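Long-range contact in acyl-CoA N-acyltransferases (NAT) superfamily protein (Arabidopsis thaliana, PDB 6TH0), which probably transfers the acetyl group of acetyl-CoA to the N-terminal methionine of transmembrane proteins and to protein lysines, here seen as its GNAT domain: residues A[9-23]-A[58-70]. Sequence-based numbering, arbitrary orientation.
Sequences RPINPSDLERLEQIH and GHSEELIGFVTAK
Arg18 grips the carbonyl of Leu63 side-on, NE and NH2 both donating to Leu63 O (2.9 and 3.1 Å), which lies in the guanidinium plane. A bend at chi2 (71°) turns the chain so that the Glu62 carboxylate stacks over one guanidinium face, planes 16° apart, in a long, charge-only pairing, with Ile22 CD1 at the opposite face; Glu62 also pairs with Arg55. With an alanine here in place of Arg18, Leu63 O would probably lose both of these donors and the Glu62 carboxylate one of its two cationic neighbours. Deeper in, Leu63 packs against Arg18 CG, and Ile22 CG2 approaches Phe66 CE2 at 3.6 Å. His23 lies over a face of the Phe66 ring in an offset stack, centroids 4.2 Å apart; its ND1 donates to Leu19 O and NE2 is hydrogen-bonded to Thr99 OG1, fixing the imidazole's rotation. Arg9 holds Asp15 end-on, NH1 to OD2 and NH2 to OD1, while NH2 also reaches Glu61 O (3.0 Å). A water links Asp15 OD1 to Leu63 N. The axes of 16-23 and 65-70 cross at 88°, the helix lying on one face of the GNAT-fold sheet, with Val67 neighbouring the acetyl-CoA-binding Leu100.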
loop_
_atom_site.group_PDB
_atom_site.type_symbol
_atom_site.label_atom_id
_atom_site.label_comp_id
_atom_site.label_asym_id
_atom_site.label_seq_id
_atom_site.Cartn_x
_atom_site.Cartn_y
_atom_site.Cartn_z
ATOM N N ARG A 9 5.501 10.400 -7.748
ATOM C CA ARG A 9 6.900 10.074 -7.987
ATOM C C ARG A 9 7.328 9.028 -6.978
ATOM O O ARG A 9 6.658 8.834 -5.954
ATOM C CB ARG A 9 7.792 11.317 -7.880
ATOM C CG ARG A 9 7.650 12.048 -6.521
ATOM C CD ARG A 9 8.878 12.912 -6.246
ATOM N NE ARG A 9 8.732 13.719 -5.029
ATOM C CZ ARG A 9 8.926 13.254 -3.799
ATOM N NH1 ARG A 9 9.250 11.980 -3.617
ATOM N NH2 ARG A 9 8.792 14.052 -2.746
ATOM N N PRO A 10 8.427 8.322 -7.235
ATOM C CA PRO A 10 8.932 7.380 -6.238
ATOM C C PRO A 10 9.332 8.119 -4.971
ATOM O O PRO A 10 9.778 9.267 -5.005
ATOM C CB PRO A 10 10.141 6.741 -6.923
ATOM C CG PRO A 10 9.910 6.971 -8.403
ATOM C CD PRO A 10 9.211 8.295 -8.481
ATOM N N ILE A 11 9.146 7.457 -3.834
ATOM C CA ILE A 11 9.682 8.009 -2.597
ATOM C C ILE A 11 11.202 7.895 -2.606
ATOM O O ILE A 11 11.771 6.891 -3.064
ATOM C CB ILE A 11 9.057 7.303 -1.385
ATOM C CG1 ILE A 11 7.561 7.605 -1.355
ATOM C CG2 ILE A 11 9.683 7.831 -0.086
ATOM C CD1 ILE A 11 6.814 6.946 -0.221
ATOM N N ASN A 12 11.876 8.938 -2.147
ATOM C CA ASN A 12 13.333 8.966 -2.101
ATOM C C ASN A 12 13.810 9.378 -0.719
ATOM O O ASN A 12 13.014 9.775 0.136
ATOM C CB ASN A 12 13.906 9.904 -3.177
ATOM C CG ASN A 12 13.415 11.327 -3.043
ATOM O OD1 ASN A 12 13.769 12.028 -2.096
ATOM N ND2 ASN A 12 12.599 11.764 -3.997
ATOM N N PRO A 13 15.119 9.287 -0.463
ATOM C CA PRO A 13 15.619 9.559 0.896
ATOM C C PRO A 13 15.271 10.937 1.434
ATOM O O PRO A 13 15.126 11.084 2.654
ATOM C CB PRO A 13 17.134 9.380 0.747
ATOM C CG PRO A 13 17.268 8.388 -0.372
ATOM C CD PRO A 13 16.159 8.715 -1.332
ATOM N N SER A 14 15.139 11.955 0.583
ATOM C CA SER A 14 14.807 13.272 1.107
ATOM C C SER A 14 13.408 13.326 1.710
ATOM O O SER A 14 13.103 14.285 2.432
ATOM C CB SER A 14 14.930 14.327 0.009
ATOM O OG SER A 14 13.870 14.203 -0.925
ATOM N N ASP A 15 12.566 12.320 1.448
ATOM C CA ASP A 15 11.232 12.214 2.037
ATOM C C ASP A 15 11.241 11.622 3.443
ATOM O O ASP A 15 10.182 11.569 4.079
ATOM C CB ASP A 15 10.329 11.336 1.156
ATOM C CG ASP A 15 10.082 11.925 -0.218
ATOM O OD1 ASP A 15 9.829 13.141 -0.309
ATOM O OD2 ASP A 15 10.151 11.165 -1.217
ATOM N N LEU A 16 12.406 11.199 3.951
ATOM C CA LEU A 16 12.448 10.376 5.157
ATOM C C LEU A 16 11.705 11.022 6.329
ATOM O O LEU A 16 10.825 10.400 6.928
ATOM C CB LEU A 16 13.896 10.077 5.539
ATOM C CG LEU A 16 14.020 9.237 6.808
ATOM C CD1 LEU A 16 13.405 7.871 6.596
ATOM C CD2 LEU A 16 15.471 9.109 7.229
ATOM N N GLU A 17 12.087 12.248 6.695
ATOM C CA GLU A 17 11.472 12.915 7.847
ATOM C C GLU A 17 9.967 13.047 7.674
ATOM O O GLU A 17 9.191 12.676 8.564
ATOM C CB GLU A 17 12.097 14.292 8.061
ATOM C CG GLU A 17 11.765 14.913 9.406
ATOM C CD GLU A 17 12.176 16.374 9.490
ATOM O OE1 GLU A 17 13.136 16.763 8.789
ATOM O OE2 GLU A 17 11.532 17.132 10.247
ATOM N N ARG A 18 9.533 13.570 6.528
ATOM C CA ARG A 18 8.101 13.741 6.298
ATOM C C ARG A 18 7.376 12.401 6.301
ATOM O O ARG A 18 6.296 12.272 6.887
ATOM C CB ARG A 18 7.869 14.484 4.983
ATOM C CG ARG A 18 6.422 14.482 4.498
ATOM C CD ARG A 18 5.532 15.359 5.378
ATOM N NE ARG A 18 4.285 15.659 4.680
ATOM C CZ ARG A 18 3.236 16.257 5.243
ATOM N NH1 ARG A 18 3.287 16.619 6.516
ATOM N NH2 ARG A 18 2.148 16.500 4.530
ATOM N N LEU A 19 7.961 11.384 5.665
ATOM C CA LEU A 19 7.333 10.071 5.608
ATOM C C LEU A 19 7.119 9.499 6.999
ATOM O O LEU A 19 6.034 8.978 7.304
ATOM C CB LEU A 19 8.189 9.110 4.771
ATOM C CG LEU A 19 7.546 7.768 4.406
ATOM C CD1 LEU A 19 6.336 7.894 3.478
ATOM C CD2 LEU A 19 8.605 6.804 3.846
ATOM N N GLU A 20 8.142 9.571 7.852
ATOM C CA GLU A 20 7.993 9.034 9.197
ATOM C C GLU A 20 6.923 9.805 9.944
ATOM O O GLU A 20 6.061 9.219 10.605
ATOM C CB GLU A 20 9.299 9.112 9.978
ATOM C CG GLU A 20 10.370 8.108 9.598
ATOM C CD GLU A 20 11.605 8.269 10.467
ATOM O OE1 GLU A 20 12.146 9.396 10.526
ATOM O OE2 GLU A 20 12.020 7.280 11.109
ATOM N N GLN A 21 6.942 11.124 9.797
ATOM C CA GLN A 21 6.030 11.980 10.549
ATOM C C GLN A 21 4.576 11.725 10.159
ATOM O O GLN A 21 3.708 11.585 11.029
ATOM C CB GLN A 21 6.439 13.432 10.315
ATOM C CG GLN A 21 5.459 14.490 10.754
ATOM C CD GLN A 21 5.329 15.575 9.702
ATOM O OE1 GLN A 21 4.433 15.529 8.857
ATOM N NE2 GLN A 21 6.237 16.543 9.729
ATOM N N ILE A 22 4.290 11.657 8.856
ATOM C CA ILE A 22 2.922 11.431 8.397
ATOM C C ILE A 22 2.428 10.044 8.805
ATOM O O ILE A 22 1.255 9.875 9.156
ATOM C CB ILE A 22 2.811 11.668 6.880
ATOM C CG1 ILE A 22 1.333 11.818 6.485
ATOM C CG2 ILE A 22 3.464 10.512 6.096
ATOM C CD1 ILE A 22 1.128 12.384 5.094
ATOM N N HIS A 23 3.288 9.015 8.733
ATOM C CA HIS A 23 2.866 7.712 9.238
ATOM C C HIS A 23 2.458 7.787 10.709
ATOM O O HIS A 23 1.409 7.261 11.103
ATOM C CB HIS A 23 3.962 6.667 9.037
ATOM C CG HIS A 23 3.966 6.055 7.667
ATOM N ND1 HIS A 23 4.403 6.730 6.546
ATOM C CD2 HIS A 23 3.569 4.832 7.237
ATOM C CE1 HIS A 23 4.291 5.944 5.488
ATOM N NE2 HIS A 23 3.788 4.786 5.879
ATOM N N GLY A 58 6.970 27.063 -0.193
ATOM C CA GLY A 58 8.149 26.222 -0.275
ATOM C C GLY A 58 7.897 24.728 -0.255
ATOM O O GLY A 58 8.786 23.960 -0.638
ATOM N N HIS A 59 6.734 24.291 0.213
ATOM C CA HIS A 59 6.460 22.879 0.443
ATOM C C HIS A 59 6.021 22.131 -0.820
ATOM O O HIS A 59 5.430 21.051 -0.720
ATOM C CB HIS A 59 5.409 22.734 1.545
ATOM C CG HIS A 59 5.747 23.497 2.787
ATOM N ND1 HIS A 59 5.331 24.795 2.999
ATOM C CD2 HIS A 59 6.485 23.157 3.869
ATOM C CE1 HIS A 59 5.788 25.216 4.166
ATOM N NE2 HIS A 59 6.493 24.242 4.713
ATOM N N SER A 60 6.289 22.693 -2.001
ATOM C CA SER A 60 5.824 22.087 -3.243
ATOM C C SER A 60 6.267 20.631 -3.377
ATOM O O SER A 60 5.511 19.794 -3.882
ATOM C CB SER A 60 6.324 22.908 -4.433
ATOM O OG SER A 60 7.740 22.908 -4.491
ATOM N N GLU A 61 7.483 20.303 -2.941
ATOM C CA GLU A 61 8.010 18.948 -3.097
ATOM C C GLU A 61 7.690 18.033 -1.916
ATOM O O GLU A 61 7.993 16.832 -1.975
ATOM C CB GLU A 61 9.528 18.999 -3.309
ATOM C CG GLU A 61 9.967 19.192 -4.754
ATOM C CD GLU A 61 9.333 18.197 -5.706
ATOM O OE1 GLU A 61 9.173 17.019 -5.325
ATOM O OE2 GLU A 61 8.990 18.598 -6.837
ATOM N N GLU A 62 7.062 18.559 -0.867
ATOM C CA GLU A 62 6.691 17.763 0.296
ATOM C C GLU A 62 5.505 16.866 -0.028
ATOM O O GLU A 62 4.498 17.328 -0.570
ATOM C CB GLU A 62 6.357 18.682 1.472
ATOM C CG GLU A 62 6.123 17.961 2.794
ATOM C CD GLU A 62 5.639 18.891 3.896
ATOM O OE1 GLU A 62 4.630 19.594 3.680
ATOM O OE2 GLU A 62 6.279 18.931 4.970
ATOM N N LEU A 63 5.618 15.577 0.281
ATOM C CA LEU A 63 4.542 14.663 -0.081
ATOM C C LEU A 63 3.294 14.934 0.756
ATOM O O LEU A 63 3.375 15.307 1.930
ATOM C CB LEU A 63 4.987 13.204 0.081
ATOM C CG LEU A 63 5.347 12.659 1.466
ATOM C CD1 LEU A 63 4.115 12.174 2.191
ATOM C CD2 LEU A 63 6.365 11.522 1.340
ATOM N N ILE A 64 2.129 14.760 0.137
ATOM C CA ILE A 64 0.852 14.848 0.830
ATOM C C ILE A 64 0.068 13.540 0.741
ATOM O O ILE A 64 -1.067 13.451 1.219
ATOM C CB ILE A 64 0.032 16.049 0.314
ATOM C CG1 ILE A 64 -0.039 16.066 -1.212
ATOM C CG2 ILE A 64 0.668 17.347 0.795
ATOM C CD1 ILE A 64 -0.981 15.041 -1.807
ATOM N N GLY A 65 0.676 12.510 0.168
ATOM C CA GLY A 65 0.073 11.192 0.123
ATOM C C GLY A 65 1.176 10.196 -0.143
ATOM O O GLY A 65 2.253 10.556 -0.618
ATOM N N PHE A 66 0.914 8.938 0.204
ATOM C CA PHE A 66 1.949 7.922 0.049
ATOM C C PHE A 66 1.283 6.562 -0.081
ATOM O O PHE A 66 0.161 6.358 0.387
ATOM C CB PHE A 66 2.902 7.925 1.253
ATOM C CG PHE A 66 2.219 7.645 2.531
ATOM C CD1 PHE A 66 2.000 6.340 2.941
ATOM C CD2 PHE A 66 1.696 8.685 3.296
ATOM C CE1 PHE A 66 1.307 6.072 4.119
ATOM C CE2 PHE A 66 1.016 8.423 4.463
ATOM C CZ PHE A 66 0.833 7.127 4.890
ATOM N N VAL A 67 1.977 5.631 -0.738
ATOM C CA VAL A 67 1.641 4.214 -0.656
ATOM C C VAL A 67 2.954 3.440 -0.651
ATOM O O VAL A 67 3.896 3.831 -1.346
ATOM C CB VAL A 67 0.747 3.759 -1.822
ATOM C CG1 VAL A 67 1.478 3.930 -3.149
ATOM C CG2 VAL A 67 0.289 2.317 -1.622
ATOM N N THR A 68 3.079 2.462 0.248
ATOM C CA THR A 68 4.251 1.588 0.300
ATOM C C THR A 68 3.841 0.131 0.089
ATOM O O THR A 68 2.738 -0.285 0.473
ATOM C CB THR A 68 4.990 1.716 1.622
ATOM O OG1 THR A 68 4.117 1.313 2.682
ATOM C CG2 THR A 68 5.435 3.162 1.839
ATOM N N ALA A 69 4.721 -0.645 -0.550
ATOM C CA ALA A 69 4.406 -2.027 -0.880
ATOM C C ALA A 69 5.696 -2.844 -0.910
ATOM O O ALA A 69 6.777 -2.323 -1.188
ATOM C CB ALA A 69 3.680 -2.146 -2.231
ATOM N N LYS A 70 5.569 -4.146 -0.698
ATOM C CA LYS A 70 6.743 -5.002 -0.790
ATOM C C LYS A 70 6.423 -6.197 -1.656
ATOM O O LYS A 70 5.261 -6.556 -1.862
ATOM C CB LYS A 70 7.244 -5.480 0.581
ATOM C CG LYS A 70 6.288 -6.413 1.311
ATOM C CD LYS A 70 6.978 -7.020 2.525
ATOM C CE LYS A 70 6.047 -7.928 3.321
ATOM N NZ LYS A 70 6.754 -8.511 4.496
HETATM O O HOH W 1 8.272 14.556 1.390
#